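Local coordinates for Asp/Glu-specific dipeptidyl-peptidase (Flavobacterium psychrophilum, PDB 5JXF), which removes dipeptides from the N-terminus of oligopeptides, as a serine-type peptidase of family S46 strictly specific for Asp or Glu at P1, at residues T399-V411 against L470-F482. Residues are numbered along the deposited sequence; the frame is centred on the assembly and turned at random.
Sequences TPYAVSRDYFNEV and LVALYATKAPKEF
Tyr-407 and Tyr-474 illustrate how two antiparallel helices can be held by van der Waals packing, with no hydrogen bond between 399-411 and 470-482. Tyr-474, its CG anti to its own backbone N (chi1 -163°), carries its ring across the neighbouring helix, and CE1 comes 3.4 Å from Tyr-407 CB. Backbone carbon C of Tyr-407 lies over one face of that ring, toward the rim, while the hydroxyl ends near Ser-404 O and Phe-408 CB. The Tyr-407 side chain crosses that of Tyr-474 obliquely and runs to Lys-477 and Ala-478, its OH 3.7 Å from Lys-477 CB: the methyl CB of Ala-478 sits over its ring face in a CH-pi contact, 4.1 Å from the ring centroid, and Val-403 CG1 of its own helix meets its edge. Were Tyr-407 replaced by an alanine, the Ala-478 methyl would probably lose the ring it rests on, leaving a gap against Lys-477 and Ala-478.

The two axes approach to 10.5 Å with directions 169° apart, a near-antiparallel pair in the helical part of this S46 peptidase, remote from the catalytic residues; helix 295-325 adds Ile-312 against Tyr-407.

Aliphatic contacts extend the interface in both directions. Pro-479 sets its CD 3.6 Å from Val-403 CG1 and its CG 3.7 Å from Ser-404 CB, and at the far end Val-411 CG1 slides past Leu-470 CB.

A second aromatic group packs near Pro-400 and Tyr-401. Phe-482 takes Pro-400 CB at its ring edge, in plane, at 3.6 Å from CE2. Its CZ approaches Tyr-401 CE1 to 3.4 Å, the rings meeting obliquely with planes at 40°. Ile-546 touches both Tyr-401 and Phe-482, while Phe-408 stacks on Tyr-542.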
ATOM      1  N   THR A 399      13.466  -9.702  32.538  1.00 82.05           N
ATOM      2  CA  THR A 399      13.086 -10.148  31.192  1.00 79.04           C
ATOM      3  C   THR A 399      12.196 -11.409  31.093  1.00 79.45           C
ATOM      4  O   THR A 399      11.143 -11.358  30.465  1.00 80.51           O
ATOM      5  CB  THR A 399      14.360 -10.383  30.337  1.00 90.76           C
ATOM      6  OG1 THR A 399      14.911  -9.125  29.933  1.00 92.61           O
ATOM      7  CG2 THR A 399      14.040 -11.207  29.097  1.00 94.45           C
ATOM      8  N   PRO A 400      12.601 -12.541  31.712  1.00 84.99           N
ATOM      9  CA  PRO A 400      11.801 -13.755  31.504  1.00 85.08           C
ATOM     10  C   PRO A 400      10.484 -13.746  32.278  1.00 83.90           C
ATOM     11  O   PRO A 400       9.538 -14.427  31.890  1.00 84.32           O
ATOM     12  CB  PRO A 400      12.708 -14.873  32.028  1.00 88.01           C
ATOM     13  CG  PRO A 400      14.027 -14.225  32.339  1.00 90.46           C
ATOM     14  CD  PRO A 400      13.736 -12.805  32.610  1.00 85.69           C
ATOM     15  N   TYR A 401      10.441 -13.006  33.379  1.00 84.04           N
ATOM     16  CA  TYR A 401       9.209 -12.861  34.140  1.00 78.87           C
ATOM     17  C   TYR A 401       8.230 -11.990  33.372  1.00 74.85           C
ATOM     18  O   TYR A 401       7.069 -12.357  33.210  1.00 80.73           O
ATOM     19  CB  TYR A 401       9.494 -12.273  35.520  1.00 78.08           C
ATOM     20  CG  TYR A 401      10.500 -13.082  36.288  1.00 83.40           C
ATOM     21  CD1 TYR A 401      10.108 -14.182  37.039  1.00 84.38           C
ATOM     22  CD2 TYR A 401      11.851 -12.774  36.228  1.00 87.98           C
ATOM     23  CE1 TYR A 401      11.031 -14.934  37.730  1.00 86.73           C
ATOM     24  CE2 TYR A 401      12.783 -13.524  36.912  1.00 90.32           C
ATOM     25  CZ  TYR A 401      12.369 -14.603  37.661  1.00 91.65           C
ATOM     26  OH  TYR A 401      13.299 -15.351  38.346  1.00 95.83           O
ATOM     27  N   ALA A 402       8.715 -10.848  32.888  1.00 76.56           N
ATOM     28  CA  ALA A 402       7.889  -9.904  32.136  1.00 77.03           C
ATOM     29  C   ALA A 402       7.236 -10.577  30.935  1.00 72.35           C
ATOM     30  O   ALA A 402       6.042 -10.414  30.684  1.00 67.26           O
ATOM     31  CB  ALA A 402       8.726  -8.718  31.686  1.00 74.09           C
ATOM     32  N   VAL A 403       8.031 -11.345  30.203  1.00 72.63           N
ATOM     33  CA  VAL A 403       7.522 -12.118  29.087  1.00 70.71           C
ATOM     34  C   VAL A 403       6.459 -13.120  29.539  1.00 69.00           C
ATOM     35  O   VAL A 403       5.348 -13.129  29.016  1.00 77.31           O
ATOM     36  CB  VAL A 403       8.666 -12.865  28.374  1.00 73.00           C
ATOM     37  CG1 VAL A 403       8.122 -14.010  27.539  1.00 75.44           C
ATOM     38  CG2 VAL A 403       9.468 -11.895  27.525  1.00 76.52           C
ATOM     39  N   SER A 404       6.808 -13.952  30.516  1.00 76.20           N
ATOM     40  CA  SER A 404       5.905 -14.978  31.030  1.00 80.20           C
ATOM     41  C   SER A 404       4.632 -14.323  31.591  1.00 77.60           C
ATOM     42  O   SER A 404       3.526 -14.865  31.490  1.00 82.57           O
ATOM     43  CB  SER A 404       6.617 -15.815  32.102  1.00 88.14           C
ATOM     44  OG  SER A 404       5.889 -16.982  32.441  1.00 94.60           O
ATOM     45  N   ARG A 405       4.793 -13.138  32.168  1.00 66.17           N
ATOM     46  CA  ARG A 405       3.657 -12.367  32.631  1.00 72.77           C
ATOM     47  C   ARG A 405       2.753 -11.978  31.460  1.00 71.51           C
ATOM     48  O   ARG A 405       1.529 -12.111  31.536  1.00 65.88           O
ATOM     49  CB  ARG A 405       4.135 -11.119  33.362  1.00 75.44           C
ATOM     50  CG  ARG A 405       3.046 -10.362  34.050  1.00 70.56           C
ATOM     51  CD  ARG A 405       3.623  -9.149  34.733  1.00 70.46           C
ATOM     52  NE  ARG A 405       2.582  -8.239  35.199  1.00 72.43           N
ATOM     53  CZ  ARG A 405       2.087  -7.235  34.488  1.00 72.57           C
ATOM     54  NH1 ARG A 405       2.536  -7.004  33.258  1.00 63.83           N
ATOM     55  NH2 ARG A 405       1.142  -6.461  35.011  1.00 79.56           N
ATOM     56  N   ASP A 406       3.363 -11.494  30.384  1.00 73.19           N
ATOM     57  CA  ASP A 406       2.607 -11.081  29.204  1.00 72.95           C
ATOM     58  C   ASP A 406       1.772 -12.227  28.667  1.00 70.96           C
ATOM     59  O   ASP A 406       0.601 -12.056  28.331  1.00 67.31           O
ATOM     60  CB  ASP A 406       3.542 -10.561  28.117  1.00 76.83           C
ATOM     61  CG  ASP A 406       4.018  -9.150  28.384  1.00 83.71           C
ATOM     62  OD1 ASP A 406       3.360  -8.432  29.172  1.00 81.04           O
ATOM     63  OD2 ASP A 406       5.047  -8.759  27.794  1.00 92.87           O
ATOM     64  N   TYR A 407       2.387 -13.402  28.606  1.00 74.81           N
ATOM     65  CA  TYR A 407       1.685 -14.599  28.176  1.00 74.14           C
ATOM     66  C   TYR A 407       0.528 -14.922  29.122  1.00 67.42           C
ATOM     67  O   TYR A 407      -0.530 -15.349  28.674  1.00 63.48           O
ATOM     68  CB  TYR A 407       2.651 -15.791  28.066  1.00 74.90           C
ATOM     69  CG  TYR A 407       3.434 -15.839  26.767  1.00 75.66           C
ATOM     70  CD1 TYR A 407       2.842 -16.307  25.596  1.00 74.25           C
ATOM     71  CD2 TYR A 407       4.759 -15.423  26.708  1.00 76.36           C
ATOM     72  CE1 TYR A 407       3.531 -16.342  24.402  1.00 65.98           C
ATOM     73  CE2 TYR A 407       5.466 -15.464  25.506  1.00 75.89           C
ATOM     74  CZ  TYR A 407       4.840 -15.927  24.361  1.00 71.29           C
ATOM     75  OH  TYR A 407       5.519 -15.967  23.167  1.00 73.90           O
ATOM     76  N   PHE A 408       0.707 -14.705  30.423  1.00 74.17           N
ATOM     77  CA  PHE A 408      -0.387 -14.988  31.359  1.00 68.97           C
ATOM     78  C   PHE A 408      -1.548 -13.990  31.231  1.00 61.55           C
ATOM     79  O   PHE A 408      -2.702 -14.396  31.081  1.00 62.68           O
ATOM     80  CB  PHE A 408       0.108 -15.012  32.805  1.00 70.41           C
ATOM     81  CG  PHE A 408      -0.985 -15.271  33.798  1.00 75.75           C
ATOM     82  CD1 PHE A 408      -1.405 -16.563  34.060  1.00 76.63           C
ATOM     83  CD2 PHE A 408      -1.612 -14.216  34.456  1.00 72.38           C
ATOM     84  CE1 PHE A 408      -2.424 -16.805  34.972  1.00 72.44           C
ATOM     85  CE2 PHE A 408      -2.630 -14.451  35.362  1.00 68.99           C
ATOM     86  CZ  PHE A 408      -3.036 -15.749  35.617  1.00 67.73           C
ATOM     87  N   ASN A 409      -1.256 -12.694  31.312  1.00 59.49           N
ATOM     88  CA  ASN A 409      -2.284 -11.676  31.093  1.00 60.92           C
ATOM     89  C   ASN A 409      -3.016 -11.811  29.749  1.00 65.31           C
ATOM     90  O   ASN A 409      -4.237 -11.635  29.682  1.00 60.42           O
ATOM     91  CB  ASN A 409      -1.688 -10.266  31.159  1.00 64.58           C
ATOM     92  CG  ASN A 409      -1.081  -9.948  32.491  1.00 77.41           C
ATOM     93  OD1 ASN A 409      -1.514 -10.453  33.527  1.00 75.69           O
ATOM     94  ND2 ASN A 409      -0.073  -9.083  32.479  1.00 85.38           N
ATOM     95  N   GLU A 410      -2.276 -12.098  28.678  1.00 62.20           N
ATOM     96  CA  GLU A 410      -2.889 -12.081  27.350  1.00 67.33           C
ATOM     97  C   GLU A 410      -3.751 -13.313  27.141  1.00 69.67           C
ATOM     98  O   GLU A 410      -4.793 -13.243  26.496  1.00 76.98           O
ATOM     99  CB  GLU A 410      -1.829 -11.976  26.245  1.00 65.85           C
ATOM    100  CG  GLU A 410      -1.273 -10.564  26.051  1.00 70.34           C
ATOM    101  CD  GLU A 410      -2.266  -9.595  25.398  1.00 73.45           C
ATOM    102  OE1 GLU A 410      -3.019 -10.007  24.486  1.00 70.23           O
ATOM    103  OE2 GLU A 410      -2.292  -8.412  25.796  1.00 71.52           O
ATOM    104  N   VAL A 411      -3.336 -14.432  27.715  1.00 70.32           N
ATOM    105  CA  VAL A 411      -3.986 -15.695  27.403  1.00 76.18           C
ATOM    106  C   VAL A 411      -5.082 -16.036  28.404  1.00 79.54           C
ATOM    107  O   VAL A 411      -6.160 -16.498  28.026  1.00 84.42           O
ATOM    108  CB  VAL A 411      -2.960 -16.839  27.333  1.00 79.69           C
ATOM    109  CG1 VAL A 411      -3.657 -18.189  27.301  1.00 80.88           C
ATOM    110  CG2 VAL A 411      -2.064 -16.660  26.106  1.00 74.92           C
ATOM    111  N   LEU A 470      -4.655 -20.463  21.752  1.00 82.29           N
ATOM    112  CA  LEU A 470      -3.849 -19.645  22.666  1.00 85.94           C
ATOM    113  C   LEU A 470      -3.105 -20.480  23.713  1.00 85.28           C
ATOM    114  O   LEU A 470      -1.975 -20.164  24.096  1.00 82.20           O
ATOM    115  CB  LEU A 470      -4.732 -18.606  23.367  1.00 77.89           C
ATOM    116  CG  LEU A 470      -4.742 -17.210  22.742  1.00 75.91           C
ATOM    117  CD1 LEU A 470      -4.842 -17.291  21.213  1.00 74.37           C
ATOM    118  CD2 LEU A 470      -5.903 -16.447  23.307  1.00 70.71           C
ATOM    119  N   VAL A 471      -3.751 -21.537  24.188  1.00 81.82           N
ATOM    120  CA  VAL A 471      -3.108 -22.447  25.121  1.00 88.97           C
ATOM    121  C   VAL A 471      -1.932 -23.149  24.433  1.00 94.60           C
ATOM    122  O   VAL A 471      -0.900 -23.410  25.058  1.00 97.95           O
ATOM    123  CB  VAL A 471      -4.114 -23.473  25.676  1.00 91.81           C
ATOM    124  CG1 VAL A 471      -3.408 -24.532  26.502  1.00 94.20           C
ATOM    125  CG2 VAL A 471      -5.168 -22.763  26.515  1.00 91.42           C
ATOM    126  N   ALA A 472      -2.084 -23.424  23.137  1.00 89.22           N
ATOM    127  CA  ALA A 472      -0.992 -23.955  22.338  1.00 90.09           C
ATOM    128  C   ALA A 472       0.213 -23.010  22.360  1.00 90.76           C
ATOM    129  O   ALA A 472       1.348 -23.450  22.536  1.00 94.03           O
ATOM    130  CB  ALA A 472      -1.449 -24.204  20.912  1.00 86.78           C
ATOM    131  N   LEU A 473      -0.034 -21.712  22.202  1.00 84.06           N
ATOM    132  CA  LEU A 473       1.059 -20.748  22.147  1.00 87.45           C
ATOM    133  C   LEU A 473       1.796 -20.621  23.484  1.00 92.26           C
ATOM    134  O   LEU A 473       3.027 -20.547  23.516  1.00 98.37           O
ATOM    135  CB  LEU A 473       0.535 -19.382  21.706  1.00 87.24           C
ATOM    136  CG  LEU A 473       0.081 -19.249  20.251  1.00 88.61           C
ATOM    137  CD1 LEU A 473      -0.736 -17.963  20.056  1.00 86.36           C
ATOM    138  CD2 LEU A 473       1.279 -19.297  19.299  1.00 84.74           C
ATOM    139  N   TYR A 474       1.037 -20.602  24.578  1.00 89.76           N
ATOM    140  CA  TYR A 474       1.602 -20.476  25.923  1.00 90.32           C
ATOM    141  C   TYR A 474       2.547 -21.636  26.220  1.00 88.57           C
ATOM    142  O   TYR A 474       3.628 -21.445  26.769  1.00 93.17           O
ATOM    143  CB  TYR A 474       0.479 -20.404  26.971  1.00 91.20           C
ATOM    144  CG  TYR A 474       0.894 -19.871  28.338  1.00 96.17           C
ATOM    145  CD1 TYR A 474       2.092 -19.192  28.511  1.00 97.36           C
ATOM    146  CD2 TYR A 474       0.053 -19.997  29.445  1.00 97.63           C
ATOM    147  CE1 TYR A 474       2.464 -18.690  29.754  1.00 96.32           C
ATOM    148  CE2 TYR A 474       0.413 -19.494  30.692  1.00 97.82           C
ATOM    149  CZ  TYR A 474       1.620 -18.838  30.840  1.00 97.94           C
ATOM    150  OH  TYR A 474       1.985 -18.332  32.076  1.00 92.82           O
ATOM    151  N   ALA A 475       2.150 -22.843  25.848  1.00 85.25           N
ATOM    152  CA  ALA A 475       3.004 -23.998  26.094  1.00 92.61           C
ATOM    153  C   ALA A 475       4.270 -23.956  25.232  1.00 93.36           C
ATOM    154  O   ALA A 475       5.380 -24.151  25.734  1.00 90.27           O
ATOM    155  CB  ALA A 475       2.235 -25.293  25.853  1.00 94.07           C
ATOM    156  N   THR A 476       4.104 -23.673  23.944  1.00 94.32           N
ATOM    157  CA  THR A 476       5.193 -23.860  22.994  1.00 96.66           C
ATOM    158  C   THR A 476       6.163 -22.678  22.921  1.00 93.03           C
ATOM    159  O   THR A 476       7.355 -22.884  22.707  1.00 93.16           O
ATOM    160  CB  THR A 476       4.641 -24.162  21.569  1.00 90.45           C
ATOM    161  OG1 THR A 476       4.013 -23.001  21.016  1.00 87.88           O
ATOM    162  CG2 THR A 476       3.629 -25.309  21.619  1.00 88.43           C
ATOM    163  N   LYS A 477       5.679 -21.453  23.114  1.00 91.75           N
ATOM    164  CA  LYS A 477       6.542 -20.281  22.908  1.00 93.88           C
ATOM    165  C   LYS A 477       6.879 -19.459  24.156  1.00 92.40           C
ATOM    166  O   LYS A 477       7.761 -18.599  24.108  1.00 93.48           O
ATOM    167  CB  LYS A 477       5.928 -19.354  21.853  1.00 93.65           C
ATOM    168  CG  LYS A 477       5.500 -20.069  20.581  1.00 97.31           C
ATOM    169  CD  LYS A 477       5.767 -19.215  19.333  1.00 96.91           C
ATOM    170  CE  LYS A 477       6.864 -19.831  18.467  1.00101.78           C
ATOM    171  NZ  LYS A 477       7.443 -18.895  17.460  1.00100.57           N
ATOM    172  N   ALA A 478       6.199 -19.721  25.265  1.00 90.89           N
ATOM    173  CA  ALA A 478       6.548 -19.063  26.522  1.00 89.40           C
ATOM    174  C   ALA A 478       7.849 -19.634  27.096  1.00 96.94           C
ATOM    175  O   ALA A 478       8.206 -20.776  26.797  1.00 97.59           O
ATOM    176  CB  ALA A 478       5.424 -19.211  27.524  1.00 88.73           C
ATOM    177  N   PRO A 479       8.557 -18.845  27.931  1.00 97.83           N
ATOM    178  CA  PRO A 479       9.775 -19.321  28.601  1.00 98.99           C
ATOM    179  C   PRO A 479       9.504 -20.564  29.443  1.00 98.20           C
ATOM    180  O   PRO A 479       8.670 -20.540  30.353  1.00 94.62           O
ATOM    181  CB  PRO A 479      10.182 -18.134  29.481  1.00 98.84           C
ATOM    182  CG  PRO A 479       8.931 -17.343  29.657  1.00 93.51           C
ATOM    183  CD  PRO A 479       8.214 -17.477  28.354  1.00 93.24           C
ATOM    184  N   LYS A 480      10.219 -21.640  29.138  1.00101.11           N
ATOM    185  CA  LYS A 480       9.882 -22.954  29.665  1.00101.17           C
ATOM    186  C   LYS A 480      10.165 -23.102  31.170  1.00103.49           C
ATOM    187  O   LYS A 480       9.543 -23.927  31.837  1.00105.80           O
ATOM    188  CB  LYS A 480      10.630 -24.032  28.872  1.00103.64           C
ATOM    189  CG  LYS A 480       9.814 -25.289  28.611  1.00101.55           C
ATOM    190  N   GLU A 481      11.071 -22.292  31.713  1.00106.08           N
ATOM    191  CA  GLU A 481      11.469 -22.434  33.120  1.00106.52           C
ATOM    192  C   GLU A 481      10.411 -21.940  34.117  1.00103.92           C
ATOM    193  O   GLU A 481      10.601 -22.059  35.329  1.00106.38           O
ATOM    194  CB  GLU A 481      12.797 -21.706  33.383  1.00106.01           C
ATOM    195  CG  GLU A 481      12.800 -20.221  33.045  1.00108.97           C
ATOM    196  CD  GLU A 481      13.045 -19.936  31.565  1.00112.39           C
ATOM    197  OE1 GLU A 481      13.005 -20.884  30.744  1.00111.80           O
ATOM    198  OE2 GLU A 481      13.267 -18.756  31.222  1.00111.74           O
ATOM    199  N   PHE A 482       9.304 -21.391  33.620  1.00 99.79           N
ATOM    200  CA  PHE A 482       8.210 -20.963  34.496  1.00 98.09           C
ATOM    201  C   PHE A 482       6.857 -21.518  34.029  1.00 98.16           C
ATOM    202  O   PHE A 482       5.806 -21.122  34.545  1.00 94.33           O
ATOM    203  CB  PHE A 482       8.121 -19.431  34.570  1.00 98.81           C
ATOM    204  CG  PHE A 482       9.415 -18.744  34.926  1.00 99.95           C
ATOM    205  CD1 PHE A 482       9.955 -18.847  36.200  1.00102.35           C
ATOM    206  CD2 PHE A 482      10.074 -17.959  33.985  1.00 99.97           C
ATOM    207  CE1 PHE A 482      11.141 -18.199  36.522  1.00102.26           C
ATOM    208  CE2 PHE A 482      11.257 -17.309  34.300  1.00100.71           C
ATOM    209  CZ  PHE A 482      11.791 -17.429  35.571  1.00103.35           C
TER